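Fiber KNOB domain (Avirulent turkey hemorrhagic enteritis virus, PDB 4D63) forms the trimeric head of the viral fibre and binds sialic acid of sialyllactose, which probably serves the virus in attaching to host cells. Local coordinates at residues N112-S126 and R150-C164. Numbering follows the deposited sequence.
With SIA (N-acetyl-alpha-neuraminic acid), chain B.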
ATOM      1  N   ASN A 112      -1.115  17.730  -9.868  1.00 46.82           N
ATOM      2  CA  ASN A 112      -1.076  17.331  -8.465  1.00 46.94           C
ATOM      3  C   ASN A 112       0.089  16.365  -8.155  1.00 42.03           C
ATOM      4  O   ASN A 112      -0.067  15.318  -7.502  1.00 36.53           O
ATOM      5  CB  ASN A 112      -2.444  16.763  -8.050  1.00 52.84           C
ATOM      6  CG  ASN A 112      -3.519  17.850  -7.957  1.00 57.83           C
ATOM      7  OD1 ASN A 112      -4.394  17.934  -8.824  1.00 57.64           O
ATOM      8  ND2 ASN A 112      -3.447  18.698  -6.901  1.00 57.68           N
ATOM      9  N   THR A 113       1.257  16.745  -8.663  1.00 36.43           N
ATOM     10  CA  THR A 113       2.495  16.035  -8.451  1.00 35.38           C
ATOM     11  C   THR A 113       3.462  16.992  -7.783  1.00 36.06           C
ATOM     12  O   THR A 113       3.803  18.026  -8.363  1.00 34.51           O
ATOM     13  CB  THR A 113       3.024  15.500  -9.785  1.00 34.54           C
ATOM     14  OG1 THR A 113       2.042  14.614 -10.301  1.00 33.60           O
ATOM     15  CG2 THR A 113       4.351  14.745  -9.619  1.00 33.59           C
ATOM     16  N   TYR A 114       3.830  16.673  -6.533  1.00 34.37           N
ATOM     17  CA  TYR A 114       4.726  17.509  -5.741  1.00 34.21           C
ATOM     18  C   TYR A 114       6.064  16.798  -5.595  1.00 34.20           C
ATOM     19  O   TYR A 114       6.155  15.693  -5.065  1.00 31.46           O
ATOM     20  CB  TYR A 114       4.078  17.856  -4.385  1.00 36.59           C
ATOM     21  CG  TYR A 114       2.752  18.574  -4.606  1.00 42.14           C
ATOM     22  CD1 TYR A 114       1.595  17.856  -4.907  1.00 44.41           C
ATOM     23  CD2 TYR A 114       2.670  19.967  -4.594  1.00 44.39           C
ATOM     24  CE1 TYR A 114       0.392  18.497  -5.145  1.00 49.84           C
ATOM     25  CE2 TYR A 114       1.463  20.616  -4.839  1.00 47.05           C
ATOM     26  CZ  TYR A 114       0.332  19.877  -5.130  1.00 47.27           C
ATOM     27  OH  TYR A 114      -0.879  20.508  -5.387  1.00 56.49           O
ATOM     28  N   ILE A 115       7.100  17.451  -6.095  1.00 34.00           N
ATOM     29  CA  ILE A 115       8.424  16.889  -6.170  1.00 36.07           C
ATOM     30  C   ILE A 115       9.320  17.546  -5.141  1.00 36.89           C
ATOM     31  O   ILE A 115       9.504  18.775  -5.148  1.00 35.99           O
ATOM     32  CB  ILE A 115       9.022  17.090  -7.578  1.00 36.80           C
ATOM     33  CG1 ILE A 115       8.081  16.490  -8.635  1.00 38.11           C
ATOM     34  CG2 ILE A 115      10.413  16.478  -7.645  1.00 37.67           C
ATOM     35  CD1 ILE A 115       8.609  16.527 -10.057  1.00 40.99           C
ATOM     36  N   VAL A 116       9.880  16.702  -4.277  1.00 37.12           N
ATOM     37  CA  VAL A 116      10.707  17.113  -3.164  1.00 36.49           C
ATOM     38  C   VAL A 116      12.156  16.700  -3.438  1.00 36.75           C
ATOM     39  O   VAL A 116      12.507  15.556  -3.192  1.00 36.19           O
ATOM     40  CB  VAL A 116      10.232  16.447  -1.849  1.00 38.03           C
ATOM     41  CG1 VAL A 116      11.113  16.878  -0.673  1.00 37.66           C
ATOM     42  CG2 VAL A 116       8.771  16.788  -1.566  1.00 38.83           C
ATOM     43  N   PRO A 117      13.001  17.620  -3.976  1.00 38.61           N
ATOM     44  CA  PRO A 117      14.425  17.274  -4.171  1.00 40.75           C
ATOM     45  C   PRO A 117      15.043  17.049  -2.835  1.00 39.03           C
ATOM     46  O   PRO A 117      14.711  17.773  -1.894  1.00 39.12           O
ATOM     47  CB  PRO A 117      15.039  18.520  -4.820  1.00 42.05           C
ATOM     48  CG  PRO A 117      14.073  19.606  -4.563  1.00 44.63           C
ATOM     49  CD  PRO A 117      12.707  18.982  -4.438  1.00 41.04           C
ATOM     50  N   LEU A 118      15.882  16.025  -2.743  1.00 38.23           N
ATOM     51  CA  LEU A 118      16.535  15.636  -1.487  1.00 40.50           C
ATOM     52  C   LEU A 118      18.061  15.583  -1.678  1.00 42.40           C
ATOM     53  O   LEU A 118      18.563  15.451  -2.803  1.00 40.34           O
ATOM     54  CB  LEU A 118      16.032  14.252  -1.040  1.00 39.27           C
ATOM     55  CG  LEU A 118      14.519  14.111  -0.768  1.00 38.63           C
ATOM     56  CD1 LEU A 118      14.089  12.655  -0.803  1.00 37.54           C
ATOM     57  CD2 LEU A 118      14.130  14.781   0.542  1.00 39.70           C
ATOM     58  N   ASN A 119      18.785  15.693  -0.580  1.00 45.79           N
ATOM     59  CA  ASN A 119      20.221  15.502  -0.604  1.00 54.69           C
ATOM     60  C   ASN A 119      20.631  14.454   0.415  1.00 52.54           C
ATOM     61  O   ASN A 119      20.006  14.299   1.472  1.00 48.80           O
ATOM     62  CB  ASN A 119      20.966  16.831  -0.394  1.00 64.25           C
ATOM     63  CG  ASN A 119      21.283  17.526  -1.718  1.00 78.40           C
ATOM     64  OD1 ASN A 119      20.535  18.404  -2.161  1.00 81.83           O
ATOM     65  ND2 ASN A 119      22.377  17.100  -2.382  1.00 84.43           N
ATOM     66  N   GLY A 120      21.675  13.715   0.065  1.00 52.69           N
ATOM     67  CA  GLY A 120      22.213  12.683   0.938  1.00 54.98           C
ATOM     68  C   GLY A 120      21.427  11.407   0.757  1.00 56.94           C
ATOM     69  O   GLY A 120      20.866  11.164  -0.310  1.00 52.08           O
ATOM     70  N   GLY A 121      21.418  10.586   1.803  1.00 60.65           N
ATOM     71  CA  GLY A 121      20.630   9.363   1.835  1.00 61.09           C
ATOM     72  C   GLY A 121      20.985   8.418   0.707  1.00 60.99           C
ATOM     73  O   GLY A 121      22.099   8.472   0.184  1.00 63.57           O
ATOM     74  N   VAL A 122      20.018   7.591   0.308  1.00 60.98           N
ATOM     75  CA  VAL A 122      20.226   6.573  -0.723  1.00 55.55           C
ATOM     76  C   VAL A 122      19.585   6.955  -2.041  1.00 53.29           C
ATOM     77  O   VAL A 122      18.747   7.855  -2.092  1.00 55.69           O
ATOM     78  CB  VAL A 122      19.753   5.183  -0.257  1.00 57.10           C
ATOM     79  CG1 VAL A 122      20.459   4.815   1.039  1.00 60.06           C
ATOM     80  CG2 VAL A 122      18.239   5.108  -0.066  1.00 56.37           C
ATOM     81  N   ARG A 123      20.021   6.271  -3.103  1.00 54.20           N
ATOM     82  CA  ARG A 123      19.603   6.528  -4.486  1.00 53.21           C
ATOM     83  C   ARG A 123      18.921   5.293  -5.006  1.00 50.92           C
ATOM     84  O   ARG A 123      19.598   4.325  -5.399  1.00 51.20           O
ATOM     85  CB  ARG A 123      20.799   6.846  -5.382  1.00 55.85           C
ATOM     86  CG  ARG A 123      21.526   8.106  -4.974  1.00 62.83           C
ATOM     87  CD  ARG A 123      22.596   8.544  -5.970  1.00 66.95           C
ATOM     88  NE  ARG A 123      22.830   9.990  -5.834  1.00 74.96           N
ATOM     89  CZ  ARG A 123      23.658  10.578  -4.962  1.00 75.76           C
ATOM     90  NH1 ARG A 123      24.395   9.855  -4.127  1.00 71.17           N
ATOM     91  NH2 ARG A 123      23.751  11.918  -4.942  1.00 79.47           N
ATOM     92  N   VAL A 124      17.582   5.327  -4.973  1.00 49.44           N
ATOM     93  CA  VAL A 124      16.735   4.181  -5.325  1.00 45.07           C
ATOM     94  C   VAL A 124      15.593   4.605  -6.215  1.00 41.57           C
ATOM     95  O   VAL A 124      15.081   5.715  -6.106  1.00 36.03           O
ATOM     96  CB  VAL A 124      16.092   3.492  -4.102  1.00 43.86           C
ATOM     97  CG1 VAL A 124      17.133   2.794  -3.260  1.00 47.99           C
ATOM     98  CG2 VAL A 124      15.312   4.465  -3.230  1.00 45.89           C
ATOM     99  N   GLU A 125      15.219   3.699  -7.100  1.00 38.48           N
ATOM    100  CA  GLU A 125      13.980   3.781  -7.824  1.00 39.02           C
ATOM    101  C   GLU A 125      12.984   2.861  -7.077  1.00 37.54           C
ATOM    102  O   GLU A 125      12.975   1.645  -7.291  1.00 38.18           O
ATOM    103  CB  GLU A 125      14.197   3.310  -9.269  1.00 41.15           C
ATOM    104  CG  GLU A 125      15.006   4.244 -10.175  1.00 44.55           C
ATOM    105  CD  GLU A 125      14.448   5.666 -10.296  1.00 47.25           C
ATOM    106  OE1 GLU A 125      13.198   5.880 -10.245  1.00 44.59           O
ATOM    107  OE2 GLU A 125      15.286   6.594 -10.453  1.00 45.82           O
ATOM    108  N   SER A 126      12.180   3.422  -6.175  1.00 34.12           N
ATOM    109  CA  SER A 126      11.316   2.606  -5.323  1.00 33.05           C
ATOM    110  C   SER A 126       9.988   2.246  -6.028  1.00 32.52           C
ATOM    111  O   SER A 126       9.616   2.845  -7.062  1.00 29.03           O
ATOM    112  CB  SER A 126      10.975   3.368  -4.044  1.00 34.64           C
ATOM    113  OG  SER A 126       9.981   4.338  -4.307  1.00 32.46           O
ATOM    114  N   ARG A 150       6.723   7.852  -4.127  1.00 30.04           N
ATOM    115  CA  ARG A 150       7.849   7.097  -4.657  1.00 33.05           C
ATOM    116  C   ARG A 150       9.148   7.833  -4.400  1.00 33.28           C
ATOM    117  O   ARG A 150       9.177   9.083  -4.331  1.00 31.07           O
ATOM    118  CB  ARG A 150       7.775   7.053  -6.178  1.00 34.11           C
ATOM    119  CG  ARG A 150       6.922   6.001  -6.787  1.00 38.77           C
ATOM    120  CD  ARG A 150       7.327   5.886  -8.244  1.00 36.65           C
ATOM    121  NE  ARG A 150       8.586   5.159  -8.345  1.00 35.43           N
ATOM    122  CZ  ARG A 150       9.558   5.407  -9.222  1.00 35.75           C
ATOM    123  NH1 ARG A 150       9.446   6.365 -10.117  1.00 36.02           N
ATOM    124  NH2 ARG A 150      10.669   4.679  -9.190  1.00 35.91           N
ATOM    125  N   LEU A 151      10.243   7.082  -4.407  1.00 31.16           N
ATOM    126  CA  LEU A 151      11.558   7.700  -4.497  1.00 32.29           C
ATOM    127  C   LEU A 151      12.069   7.393  -5.882  1.00 32.69           C
ATOM    128  O   LEU A 151      11.894   6.267  -6.389  1.00 33.24           O
ATOM    129  CB  LEU A 151      12.502   7.109  -3.456  1.00 33.77           C
ATOM    130  CG  LEU A 151      12.102   7.172  -1.983  1.00 37.43           C
ATOM    131  CD1 LEU A 151      13.116   6.398  -1.134  1.00 37.42           C
ATOM    132  CD2 LEU A 151      12.003   8.602  -1.463  1.00 39.18           C
ATOM    133  N   THR A 152      12.621   8.408  -6.518  1.00 35.60           N
ATOM    134  CA  THR A 152      13.195   8.297  -7.858  1.00 35.07           C
ATOM    135  C   THR A 152      14.540   9.068  -7.836  1.00 37.51           C
ATOM    136  O   THR A 152      14.840   9.812  -6.887  1.00 40.04           O
ATOM    137  CB  THR A 152      12.226   8.815  -8.921  1.00 32.50           C
ATOM    138  OG1 THR A 152      12.635   8.389 -10.218  1.00 30.50           O
ATOM    139  CG2 THR A 152      12.120  10.349  -8.945  1.00 35.91           C
ATOM    140  N   VAL A 153      15.353   8.846  -8.853  1.00 41.49           N
ATOM    141  CA  VAL A 153      16.654   9.505  -8.980  1.00 40.39           C
ATOM    142  C   VAL A 153      16.697  10.328 -10.291  1.00 43.14           C
ATOM    143  O   VAL A 153      16.308   9.851 -11.367  1.00 41.49           O
ATOM    144  CB  VAL A 153      17.784   8.468  -8.950  1.00 40.44           C
ATOM    145  CG1 VAL A 153      19.147   9.145  -9.123  1.00 42.49           C
ATOM    146  CG2 VAL A 153      17.729   7.678  -7.643  1.00 40.69           C
ATOM    147  N   LYS A 154      17.142  11.576 -10.182  1.00 42.17           N
ATOM    148  CA  LYS A 154      17.316  12.432 -11.362  1.00 48.64           C
ATOM    149  C   LYS A 154      18.604  13.288 -11.259  1.00 50.55           C
ATOM    150  O   LYS A 154      18.832  13.965 -10.255  1.00 47.54           O
ATOM    151  CB  LYS A 154      16.112  13.343 -11.553  1.00 46.12           C
ATOM    152  CG  LYS A 154      16.166  14.241 -12.789  1.00 46.69           C
ATOM    153  CD  LYS A 154      16.386  13.460 -14.069  1.00 44.24           C
ATOM    154  CE  LYS A 154      16.278  14.388 -15.258  1.00 49.69           C
ATOM    155  NZ  LYS A 154      16.005  13.660 -16.524  1.00 54.43           N
ATOM    156  N   ASN A 155      19.423  13.245 -12.304  1.00 56.86           N
ATOM    157  CA  ASN A 155      20.704  13.949 -12.300  1.00 66.20           C
ATOM    158  C   ASN A 155      21.517  13.559 -11.044  1.00 65.42           C
ATOM    159  O   ASN A 155      22.097  14.407 -10.327  1.00 63.58           O
ATOM    160  CB  ASN A 155      20.498  15.473 -12.479  1.00 66.79           C
ATOM    161  CG  ASN A 155      19.782  15.817 -13.802  1.00 72.95           C
ATOM    162  OD1 ASN A 155      18.997  16.779 -13.885  1.00 80.27           O
ATOM    163  ND2 ASN A 155      20.032  15.011 -14.835  1.00 74.01           N
ATOM    164  N   GLY A 156      21.506  12.249 -10.778  1.00 63.34           N
ATOM    165  CA  GLY A 156      22.168  11.684  -9.616  1.00 55.52           C
ATOM    166  C   GLY A 156      21.611  12.092  -8.272  1.00 55.99           C
ATOM    167  O   GLY A 156      22.221  11.780  -7.245  1.00 53.48           O
ATOM    168  N   ASN A 157      20.465  12.776  -8.244  1.00 49.71           N
ATOM    169  CA  ASN A 157      19.885  13.204  -6.982  1.00 52.50           C
ATOM    170  C   ASN A 157      18.576  12.460  -6.655  1.00 50.44           C
ATOM    171  O   ASN A 157      17.738  12.237  -7.550  1.00 45.91           O
ATOM    172  CB  ASN A 157      19.626  14.718  -7.001  1.00 56.28           C
ATOM    173  CG  ASN A 157      20.902  15.521  -6.907  1.00 60.74           C
ATOM    174  OD1 ASN A 157      21.439  15.968  -7.933  1.00 64.81           O
ATOM    175  ND2 ASN A 157      21.411  15.693  -5.683  1.00 54.47           N
ATOM    176  N   PRO A 158      18.397  12.096  -5.376  1.00 42.98           N
ATOM    177  CA  PRO A 158      17.127  11.517  -4.985  1.00 43.58           C
ATOM    178  C   PRO A 158      16.004  12.564  -4.876  1.00 42.65           C
ATOM    179  O   PRO A 158      16.225  13.678  -4.441  1.00 39.85           O
ATOM    180  CB  PRO A 158      17.426  10.866  -3.636  1.00 42.25           C
ATOM    181  CG  PRO A 158      18.588  11.619  -3.084  1.00 43.39           C
ATOM    182  CD  PRO A 158      19.363  12.150  -4.258  1.00 43.78           C
ATOM    183  N   HIS A 159      14.817  12.180  -5.323  1.00 38.65           N
ATOM    184  CA  HIS A 159      13.647  12.988  -5.188  1.00 36.35           C
ATOM    185  C   HIS A 159      12.499  12.129  -4.687  1.00 34.00           C
ATOM    186  O   HIS A 159      12.337  11.005  -5.131  1.00 31.79           O
ATOM    187  CB  HIS A 159      13.257  13.526  -6.540  1.00 35.41           C
ATOM    188  CG  HIS A 159      14.243  14.482  -7.129  1.00 38.24           C
ATOM    189  ND1 HIS A 159      15.468  14.089  -7.613  1.00 38.65           N
ATOM    190  CD2 HIS A 159      14.149  15.805  -7.382  1.00 40.62           C
ATOM    191  CE1 HIS A 159      16.101  15.132  -8.111  1.00 42.04           C
ATOM    192  NE2 HIS A 159      15.322  16.188  -7.980  1.00 41.70           N
ATOM    193  N   MET A 160      11.678  12.707  -3.816  1.00 34.75           N
ATOM    194  CA  MET A 160      10.422  12.097  -3.369  1.00 33.89           C
ATOM    195  C   MET A 160       9.286  12.651  -4.209  1.00 30.71           C
ATOM    196  O   MET A 160       9.122  13.850  -4.321  1.00 33.05           O
ATOM    197  CB  MET A 160      10.152  12.403  -1.886  1.00 32.64           C
ATOM    198  CG  MET A 160       8.934  11.686  -1.337  1.00 30.74           C
ATOM    199  SD  MET A 160       8.707  12.049   0.400  1.00 34.39           S
ATOM    200  CE  MET A 160      10.057  11.078   1.049  1.00 38.41           C
ATOM    201  N   ILE A 161       8.526  11.754  -4.818  1.00 30.92           N
ATOM    202  CA  ILE A 161       7.406  12.116  -5.673  1.00 32.65           C
ATOM    203  C   ILE A 161       6.136  11.874  -4.865  1.00 32.36           C
ATOM    204  O   ILE A 161       5.877  10.757  -4.404  1.00 32.62           O
ATOM    205  CB  ILE A 161       7.358  11.262  -6.954  1.00 33.76           C
ATOM    206  CG1 ILE A 161       8.739  11.209  -7.644  1.00 32.82           C
ATOM    207  CG2 ILE A 161       6.269  11.795  -7.888  1.00 35.48           C
ATOM    208  CD1 ILE A 161       9.208  12.545  -8.186  1.00 32.68           C
ATOM    209  N   ILE A 162       5.351  12.917  -4.682  1.00 31.35           N
ATOM    210  CA  ILE A 162       4.103  12.810  -3.939  1.00 33.61           C
ATOM    211  C   ILE A 162       2.940  13.220  -4.834  1.00 34.08           C
ATOM    212  O   ILE A 162       2.841  14.374  -5.223  1.00 38.78           O
ATOM    213  CB  ILE A 162       4.096  13.744  -2.707  1.00 34.09           C
ATOM    214  CG1 ILE A 162       5.266  13.429  -1.769  1.00 33.94           C
ATOM    215  CG2 ILE A 162       2.755  13.673  -1.974  1.00 35.94           C
ATOM    216  CD1 ILE A 162       5.470  14.484  -0.719  1.00 33.46           C
ATOM    217  N   GLN A 163       2.030  12.299  -5.103  1.00 32.27           N
ATOM    218  CA  GLN A 163       0.886  12.595  -5.912  1.00 31.07           C
ATOM    219  C   GLN A 163      -0.344  12.488  -5.096  1.00 34.31           C
ATOM    220  O   GLN A 163      -0.521  11.537  -4.287  1.00 29.57           O
ATOM    221  CB  GLN A 163       0.834  11.658  -7.075  1.00 31.63           C
ATOM    222  CG  GLN A 163       2.093  11.775  -7.892  1.00 33.08           C
ATOM    223  CD  GLN A 163       2.138  10.837  -9.055  1.00 35.26           C
ATOM    224  OE1 GLN A 163       2.310   9.626  -8.895  1.00 38.09           O
ATOM    225  NE2 GLN A 163       2.024  11.394 -10.248  1.00 35.81           N
ATOM    226  N   CYS A 164      -1.195  13.492  -5.264  1.00 35.90           N
ATOM    227  CA  CYS A 164      -2.510  13.476  -4.631  1.00 39.92           C
ATOM    228  C   CYS A 164      -3.627  13.982  -5.562  1.00 39.51           C
ATOM    229  O   CYS A 164      -3.437  14.043  -6.760  1.00 38.22           O
ATOM    230  CB  CYS A 164      -2.447  14.267  -3.354  1.00 39.19           C
ATOM    231  SG  CYS A 164      -1.950  15.955  -3.599  1.00 45.71           S
TER
HETATM  232  C1  SIA B1455      19.551  10.266 -14.177  0.67 54.64           C
HETATM  233  C2  SIA B1455      19.341   8.946 -14.910  0.67 59.87           C
HETATM  234  C3  SIA B1455      19.189   7.772 -13.922  0.67 60.32           C
HETATM  235  C4  SIA B1455      17.802   7.724 -13.266  0.67 58.63           C
HETATM  236  C5  SIA B1455      16.755   7.687 -14.369  0.67 57.40           C
HETATM  237  C6  SIA B1455      16.900   8.965 -15.212  0.67 58.57           C
HETATM  238  C7  SIA B1455      15.929   9.057 -16.389  0.67 58.64           C
HETATM  239  C8  SIA B1455      16.314  10.146 -17.410  0.67 59.15           C
HETATM  240  C9  SIA B1455      16.593   9.583 -18.808  0.67 59.51           C
HETATM  241  C10 SIA B1455      14.618   6.501 -14.133  0.67 51.68           C
HETATM  242  C11 SIA B1455      13.345   6.297 -13.342  0.67 50.39           C
HETATM  243  N5  SIA B1455      15.447   7.480 -13.760  0.67 53.43           N
HETATM  244  O1A SIA B1455      19.870  10.229 -12.965  0.67 51.28           O
HETATM  245  O1B SIA B1455      19.426  11.351 -14.803  0.67 45.54           O
HETATM  246  O2  SIA B1455      20.458   8.734 -15.804  0.67 61.31           O
HETATM  247  O4  SIA B1455      17.625   6.575 -12.405  0.67 54.31           O
HETATM  248  O6  SIA B1455      18.208   8.976 -15.784  0.67 59.88           O
HETATM  249  O7  SIA B1455      15.897   7.765 -17.025  0.67 57.09           O
HETATM  250  O8  SIA B1455      15.288  11.134 -17.551  0.67 55.84           O
HETATM  251  O9  SIA B1455      17.297  10.559 -19.588  0.67 60.42           O
HETATM  252  O10 SIA B1455      14.874   5.783 -15.071  0.67 49.17           O
HETATM  253  O   HOH W   1      15.640   8.095  -4.683  1.00 41.34           O
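Glu125 meets Arg150, Thr152 and Val153 of strand 150-154 through its carboxylate, the chain bent at chi2 (-57°). OE1 takes the Thr152 hydroxyl on its syn lone pair (OG1 to OE1 2.6 Å), a short side chain that just spans the gap, and, on its anti lone pair, Arg150 NH2 at 3.0 Å in a salt bridge. Val153 N meets Glu125 OE2 from above the carboxylate plane at 2.8 Å. The sialic acid's O4 hydroxyl donates a hydrogen bond to Glu125 OE2 over 3.0 Å. Arginine suits position 150 because Arg150 also grips Ser126 O side-on with NE (2.8 Å) and NH2, the oxygen lying in the guanidinium plane. Ser126 OG, turned between its own N and carbonyl carbon (chi1 77°), is close enough to its backbone to receive Leu151 N almost straight. Beyond the type I' turn from Lys154 to Asn157, where Gly156 suits a positive phi, strand 157-163 runs antiparallel to 113-120. There Val116 and Met160 share a face, and Leu118 CD1 packs 4.1 Å from Met160 CB, while on the other face Ile115 CG2 meets His159 CD2 at 3.8 Å. The turn offers Asn155 N to the sugar carboxylate, and Lys154 NZ bonds to the sugar's O8 and to Met87 O of a second subunit. Thus one carboxylate, fixed in its rotation by three protein donors, presents an acceptor to the sugar, and Arg150 probably helps keep it ionised.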